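Long-range contact in ML032222a iGluR (Mnemiopsis leidyi, PDB 4YKI), which probably serves as a glycine-gated ion channel subunit of the ionotropic glutamate receptor family, its ligand-binding domain closing around glycine: residues B[10-21]-B[83-91]. Numbering follows the deposited sequence.
Sequences LRLGSVEEQPFM and DKTDMIAID. With GLY (glycine), chain E.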
ATOM      1  N   LEU B  10      23.776 -10.507   2.113  1.00 12.01           N
ATOM      2  CA  LEU B  10      22.824  -9.886   3.003  1.00 12.68           C
ATOM      3  C   LEU B  10      22.446 -10.792   4.171  1.00 13.17           C
ATOM      4  O   LEU B  10      22.196 -11.971   3.998  1.00 14.45           O
ATOM      5  CB  LEU B  10      21.558  -9.476   2.245  1.00 12.62           C
ATOM      6  CG  LEU B  10      21.689  -8.459   1.105  1.00 13.47           C
ATOM      7  CD1 LEU B  10      20.306  -8.070   0.575  1.00 14.56           C
ATOM      8  CD2 LEU B  10      22.486  -7.225   1.555  1.00 14.15           C
ATOM      9  N   ARG B  11      22.380 -10.201   5.355  1.00 11.54           N
ATOM     10  CA  ARG B  11      21.829 -10.836   6.532  1.00 11.45           C
ATOM     11  C   ARG B  11      20.399 -10.344   6.659  1.00 10.59           C
ATOM     12  O   ARG B  11      20.170  -9.138   6.768  1.00 11.48           O
ATOM     13  CB  ARG B  11      22.658 -10.487   7.773  1.00 12.30           C
ATOM     14  CG  ARG B  11      24.131 -10.975   7.746  1.00 14.46           C
ATOM     15  CD  ARG B  11      25.148 -10.018   7.067  1.00 15.28           C
ATOM     16  NE  ARG B  11      24.852  -8.650   7.434  1.00 15.03           N
ATOM     17  CZ  ARG B  11      25.141  -8.068   8.588  1.00 15.86           C
ATOM     18  NH1 ARG B  11      25.912  -8.672   9.485  1.00 17.86           N
ATOM     19  NH2 ARG B  11      24.658  -6.850   8.819  1.00 15.91           N
ATOM     20  N   LEU B  12      19.454 -11.263   6.614  1.00 10.89           N
ATOM     21  CA  LEU B  12      18.031 -10.918   6.564  1.00 11.03           C
ATOM     22  C   LEU B  12      17.338 -11.312   7.850  1.00 10.76           C
ATOM     23  O   LEU B  12      17.363 -12.482   8.239  1.00 11.62           O
ATOM     24  CB  LEU B  12      17.351 -11.617   5.381  1.00 10.90           C
ATOM     25  CG  LEU B  12      17.966 -11.300   4.011  1.00 11.59           C
ATOM     26  CD1 LEU B  12      17.235 -12.110   2.942  1.00 12.08           C
ATOM     27  CD2 LEU B  12      17.912  -9.810   3.712  1.00 11.90           C
ATOM     28  N   GLY B  13      16.742 -10.349   8.543  1.00 10.39           N
ATOM     29  CA  GLY B  13      15.983 -10.654   9.740  1.00 10.71           C
ATOM     30  C   GLY B  13      14.667 -11.308   9.387  1.00 10.36           C
ATOM     31  O   GLY B  13      13.952 -10.822   8.497  1.00 10.73           O
ATOM     32  N   SER B  14      14.314 -12.363  10.101  1.00  9.74           N
ATOM     33  CA  SER B  14      13.036 -13.011   9.902  1.00 10.21           C
ATOM     34  C   SER B  14      12.720 -13.914  11.086  1.00 10.80           C
ATOM     35  O   SER B  14      13.591 -14.194  11.928  1.00 11.27           O
ATOM     36  CB  SER B  14      13.003 -13.825   8.590  1.00 10.86           C
ATOM     37  OG  SER B  14      11.667 -14.004   8.140  1.00 11.19           O
ATOM     38  N   VAL B  15      11.463 -14.338  11.134  1.00 11.17           N
ATOM     39  CA  VAL B  15      10.975 -15.351  12.060  1.00 11.61           C
ATOM     40  C   VAL B  15       9.865 -16.119  11.353  1.00 11.55           C
ATOM     41  O   VAL B  15       9.321 -15.651  10.363  1.00 11.82           O
ATOM     42  CB  VAL B  15      10.391 -14.759  13.372  1.00 11.99           C
ATOM     43  CG1 VAL B  15      11.438 -14.066  14.183  1.00 13.71           C
ATOM     44  CG2 VAL B  15       9.203 -13.833  13.123  1.00 12.53           C
ATOM     45  N   GLU B  16       9.485 -17.275  11.875  1.00 10.88           N
ATOM     46  CA  GLU B  16       8.303 -17.947  11.352  1.00 11.52           C
ATOM     47  C   GLU B  16       7.057 -17.104  11.596  1.00 12.11           C
ATOM     48  O   GLU B  16       6.855 -16.597  12.685  1.00 12.14           O
ATOM     49  CB  GLU B  16       8.110 -19.324  11.964  1.00 12.58           C
ATOM     50  CG  GLU B  16       6.848 -20.036  11.530  1.00 13.55           C
ATOM     51  CD  GLU B  16       6.948 -21.514  11.821  1.00 15.32           C
ATOM     52  OE1 GLU B  16       6.837 -21.899  13.004  1.00 19.28           O
ATOM     53  OE2 GLU B  16       7.241 -22.283  10.902  1.00 16.28           O
ATOM     54  N   GLU B  17       6.236 -16.967  10.557  1.00 11.53           N
ATOM     55  CA  GLU B  17       4.914 -16.346  10.620  1.00 11.03           C
ATOM     56  C   GLU B  17       4.147 -16.828   9.390  1.00 10.85           C
ATOM     57  O   GLU B  17       4.277 -16.259   8.304  1.00 11.58           O
ATOM     58  CB  GLU B  17       4.997 -14.819  10.624  1.00 11.41           C
ATOM     59  CG  GLU B  17       3.618 -14.155  10.613  1.00 12.06           C
ATOM     60  CD  GLU B  17       3.408 -13.122  11.695  1.00 11.73           C
ATOM     61  OE1 GLU B  17       3.682 -13.425  12.869  1.00 12.62           O
ATOM     62  OE2 GLU B  17       2.934 -12.004  11.380  1.00 11.98           O
ATOM     63  N   GLN B  18       3.384 -17.891   9.543  1.00 12.32           N
ATOM     64  CA  GLN B  18       2.754 -18.512   8.390  1.00 12.99           C
ATOM     65  C   GLN B  18       1.643 -17.588   7.891  1.00 12.55           C
ATOM     66  O   GLN B  18       0.935 -16.994   8.694  1.00 13.49           O
ATOM     67  CB  GLN B  18       2.236 -19.910   8.753  1.00 14.67           C
ATOM     68  CG  GLN B  18       3.393 -20.801   9.201  1.00 19.14           C
ATOM     69  CD  GLN B  18       3.009 -22.193   9.625  1.00 22.71           C
ATOM     70  OE1 GLN B  18       1.879 -22.630   9.446  1.00 23.66           O
ATOM     71  NE2 GLN B  18       3.974 -22.915  10.191  1.00 23.53           N
ATOM     72  N   PRO B  19       1.488 -17.451   6.564  1.00 12.57           N
ATOM     73  CA  PRO B  19       2.104 -18.196   5.467  1.00 12.79           C
ATOM     74  C   PRO B  19       3.267 -17.418   4.831  1.00 11.78           C
ATOM     75  O   PRO B  19       3.731 -17.787   3.752  1.00 12.29           O
ATOM     76  CB  PRO B  19       0.961 -18.301   4.467  1.00 14.23           C
ATOM     77  CG  PRO B  19       0.286 -16.989   4.589  1.00 14.69           C
ATOM     78  CD  PRO B  19       0.363 -16.630   6.072  1.00 13.82           C
ATOM     79  N   PHE B  20       3.713 -16.352   5.480  1.00 11.58           N
ATOM     80  CA  PHE B  20       4.815 -15.540   5.004  1.00 11.31           C
ATOM     81  C   PHE B  20       6.157 -16.260   5.131  1.00 10.74           C
ATOM     82  O   PHE B  20       6.947 -16.256   4.185  1.00 11.26           O
ATOM     83  CB  PHE B  20       4.802 -14.214   5.751  1.00 11.43           C
ATOM     84  CG  PHE B  20       3.540 -13.426   5.524  1.00 11.38           C
ATOM     85  CD1 PHE B  20       3.292 -12.842   4.299  1.00 12.71           C
ATOM     86  CD2 PHE B  20       2.579 -13.319   6.512  1.00 11.32           C
ATOM     87  CE1 PHE B  20       2.120 -12.142   4.070  1.00 13.02           C
ATOM     88  CE2 PHE B  20       1.403 -12.620   6.288  1.00 12.39           C
ATOM     89  CZ  PHE B  20       1.171 -12.035   5.069  1.00 12.73           C
ATOM     90  N   MET B  21       6.390 -16.894   6.275  1.00 11.64           N
ATOM     91  CA  MET B  21       7.599 -17.690   6.519  1.00 11.78           C
ATOM     92  C   MET B  21       7.239 -18.904   7.355  1.00 11.28           C
ATOM     93  O   MET B  21       6.478 -18.805   8.321  1.00 11.59           O
ATOM     94  CB  MET B  21       8.688 -16.907   7.242  1.00 12.83           C
ATOM     95  CG  MET B  21       9.420 -15.901   6.381  1.00 13.12           C
ATOM     96  SD  MET B  21      10.273 -16.694   5.005  1.00 12.72           S
ATOM     97  CE  MET B  21      11.823 -15.825   5.071  1.00 12.90           C
ATOM     98  N   ASP B  83      22.978  -3.603  13.433  1.00 12.19           N
ATOM     99  CA  ASP B  83      23.755  -4.065  12.282  1.00 12.41           C
ATOM    100  C   ASP B  83      23.991  -5.567  12.299  1.00 12.68           C
ATOM    101  O   ASP B  83      24.916  -6.051  11.674  1.00 13.81           O
ATOM    102  CB  ASP B  83      25.089  -3.305  12.177  1.00 13.31           C
ATOM    103  CG  ASP B  83      25.846  -3.573  10.871  1.00 13.78           C
ATOM    104  OD1 ASP B  83      25.228  -3.567   9.767  1.00 14.04           O
ATOM    105  OD2 ASP B  83      27.084  -3.787  10.951  1.00 15.96           O
ATOM    106  N   LYS B  84      23.130  -6.305  12.983  1.00 12.03           N
ATOM    107  CA  LYS B  84      23.130  -7.759  12.845  1.00 12.29           C
ATOM    108  C   LYS B  84      22.489  -8.202  11.531  1.00 12.45           C
ATOM    109  O   LYS B  84      22.820  -9.275  10.993  1.00 12.55           O
ATOM    110  CB  LYS B  84      22.423  -8.402  14.037  1.00 14.09           C
ATOM    111  CG  LYS B  84      23.204  -8.188  15.331  1.00 18.15           C
ATOM    112  CD  LYS B  84      22.578  -8.846  16.533  1.00 21.29           C
ATOM    113  CE  LYS B  84      23.456  -8.698  17.788  1.00 24.17           C
ATOM    114  NZ  LYS B  84      22.719  -9.116  18.999  1.00 26.70           N
ATOM    115  N   THR B  85      21.578  -7.375  11.026  1.00 11.44           N
ATOM    116  CA  THR B  85      20.909  -7.629   9.762  1.00 11.15           C
ATOM    117  C   THR B  85      20.934  -6.366   8.901  1.00 11.14           C
ATOM    118  O   THR B  85      21.170  -5.254   9.398  1.00 11.73           O
ATOM    119  CB  THR B  85      19.472  -8.087   9.979  1.00 11.69           C
ATOM    120  OG1 THR B  85      18.833  -7.109  10.798  1.00 11.44           O
ATOM    121  CG2 THR B  85      19.429  -9.447  10.649  1.00 11.56           C
ATOM    122  N   ASP B  86      20.689  -6.560   7.607  1.00 11.48           N
ATOM    123  CA  ASP B  86      20.643  -5.500   6.601  1.00 10.86           C
ATOM    124  C   ASP B  86      19.234  -5.153   6.138  1.00 10.92           C
ATOM    125  O   ASP B  86      19.001  -4.076   5.583  1.00 11.72           O
ATOM    126  CB  ASP B  86      21.417  -5.963   5.382  1.00 12.21           C
ATOM    127  CG  ASP B  86      22.825  -6.325   5.717  1.00 13.35           C
ATOM    128  OD1 ASP B  86      23.472  -5.489   6.354  1.00 15.69           O
ATOM    129  OD2 ASP B  86      23.271  -7.435   5.388  1.00 13.12           O
ATOM    130  N   MET B  87      18.307  -6.087   6.306  1.00 10.63           N
ATOM    131  CA  MET B  87      16.927  -5.907   5.900  1.00 10.75           C
ATOM    132  C   MET B  87      16.097  -6.888   6.697  1.00 10.41           C
ATOM    133  O   MET B  87      16.583  -7.970   6.989  1.00 11.45           O
ATOM    134  CB  MET B  87      16.788  -6.160   4.383  1.00 10.87           C
ATOM    135  CG  MET B  87      15.377  -5.961   3.823  1.00 11.55           C
ATOM    136  SD  MET B  87      15.291  -5.947   2.008  1.00 12.41           S
ATOM    137  CE  MET B  87      15.445  -7.694   1.626  1.00 14.33           C
ATOM    138  N   ILE B  88      14.877  -6.493   7.048  1.00 10.07           N
ATOM    139  CA  ILE B  88      13.930  -7.369   7.732  1.00  9.78           C
ATOM    140  C   ILE B  88      12.977  -7.888   6.662  1.00 10.50           C
ATOM    141  O   ILE B  88      12.209  -7.098   6.071  1.00 11.08           O
ATOM    142  CB  ILE B  88      13.187  -6.644   8.849  1.00 10.31           C
ATOM    143  CG1 ILE B  88      14.176  -6.110   9.908  1.00 10.50           C
ATOM    144  CG2 ILE B  88      12.162  -7.581   9.476  1.00 11.40           C
ATOM    145  CD1 ILE B  88      13.524  -5.186  10.936  1.00 11.82           C
ATOM    146  N   ALA B  89      13.069  -9.194   6.371  1.00 10.33           N
ATOM    147  CA  ALA B  89      12.280  -9.850   5.327  1.00 10.01           C
ATOM    148  C   ALA B  89      11.192 -10.699   5.975  1.00 10.75           C
ATOM    149  O   ALA B  89      11.418 -11.863   6.337  1.00 10.37           O
ATOM    150  CB  ALA B  89      13.174 -10.673   4.442  1.00 11.19           C
ATOM    151  N   ILE B  90      10.009 -10.100   6.158  1.00 10.62           N
ATOM    152  CA  ILE B  90       8.877 -10.732   6.822  1.00 10.62           C
ATOM    153  C   ILE B  90       7.667  -9.865   6.482  1.00 10.45           C
ATOM    154  O   ILE B  90       7.799  -8.862   5.769  1.00 10.77           O
ATOM    155  CB  ILE B  90       9.159 -10.821   8.360  1.00 11.06           C
ATOM    156  CG1 ILE B  90       8.257 -11.828   9.103  1.00 11.85           C
ATOM    157  CG2 ILE B  90       9.102  -9.424   8.992  1.00 10.99           C
ATOM    158  CD1 ILE B  90       8.129 -13.207   8.461  1.00 12.22           C
ATOM    159  N   ASP B  91       6.486 -10.246   6.960  1.00 10.58           N
ATOM    160  CA  ASP B  91       5.346  -9.326   6.966  1.00 10.55           C
ATOM    161  C   ASP B  91       5.554  -8.298   8.063  1.00 10.35           C
ATOM    162  O   ASP B  91       5.023  -8.424   9.159  1.00 11.63           O
ATOM    163  CB  ASP B  91       4.038 -10.090   7.147  1.00 11.38           C
ATOM    164  CG  ASP B  91       3.977 -10.930   8.420  1.00 11.08           C
ATOM    165  OD1 ASP B  91       4.939 -11.678   8.720  1.00 12.02           O
ATOM    166  OD2 ASP B  91       2.908 -10.852   9.108  1.00 11.52           O
TER
HETATM  167  N   GLY E 301       3.332  -8.511  11.489  1.00 13.64           N
HETATM  168  CA  GLY E 301       3.673  -8.264  12.909  1.00 11.95           C
HETATM  169  C   GLY E 301       4.559  -7.060  13.125  1.00 11.26           C
HETATM  170  O   GLY E 301       4.803  -6.730  14.305  1.00 10.56           O
HETATM  171  OXT GLY E 301       5.031  -6.458  12.137  1.00 11.53           O
HETATM  172  O   HOH W   1      27.685  -6.837  11.000  1.00 28.43           O
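Asp83, the C-prime residue of the Schellman motif that ends helix 75-81, offers its backbone O to Arg11 NH2 at 3.0 Å, the donor standing well above the carbonyl plane; its carboxylate adds a longer salt bridge. A water joins the same carbonyl to Arg11 NH1, while Lys84 O lies over one face of the guanidinium, offset toward its rim. Asp86 then takes the group side-on: NE meets OD2 at 2.9 Å and NH2 meets OD1 at 3.1 Å, the guanidinium and carboxylate planes 39° apart. Bends at chi2 and chi3 fold the arginine back so that its NE joins its own backbone N on Asp86 OD2, both from the same face. A methionine in place of Arg11 would probably leave the Asp86 carboxylate with the backbone N alone from this strand and Asp83 O without its guanidinium donor. From Asp86 N, bonded to Arg11 O, the pairing runs on through Met87 O, which accepts from Gly13 N, to Ala89 N, which donates to Gly13 O. This is parallel pairing at one margin of the three-stranded sheet, order 52-56, 9-13, 87-89, in the periplasmic-binding-protein-like fold of receptor ligand-binding domains. Met87 lies alongside Leu12, CE against CD2. Just beyond strand 10-13, Ser14 OG donates to Ala89 O at 2.8 Å. Ile90 CD1 reaches into the loop, 3.3 Å from Val15 O and 3.6 Å from Met21 CG. Asp91 lays CB over the centre of the Phe20 ring, its carboxylate stacked within 13° of parallel. Asp91 OD2 sits 2.5 Å from Glu17 OE2, while Glu17 OE1 forms a salt bridge with Arg144. Asp91 O accepts a hydrogen bond from N of the bound glycine at 2.9 Å.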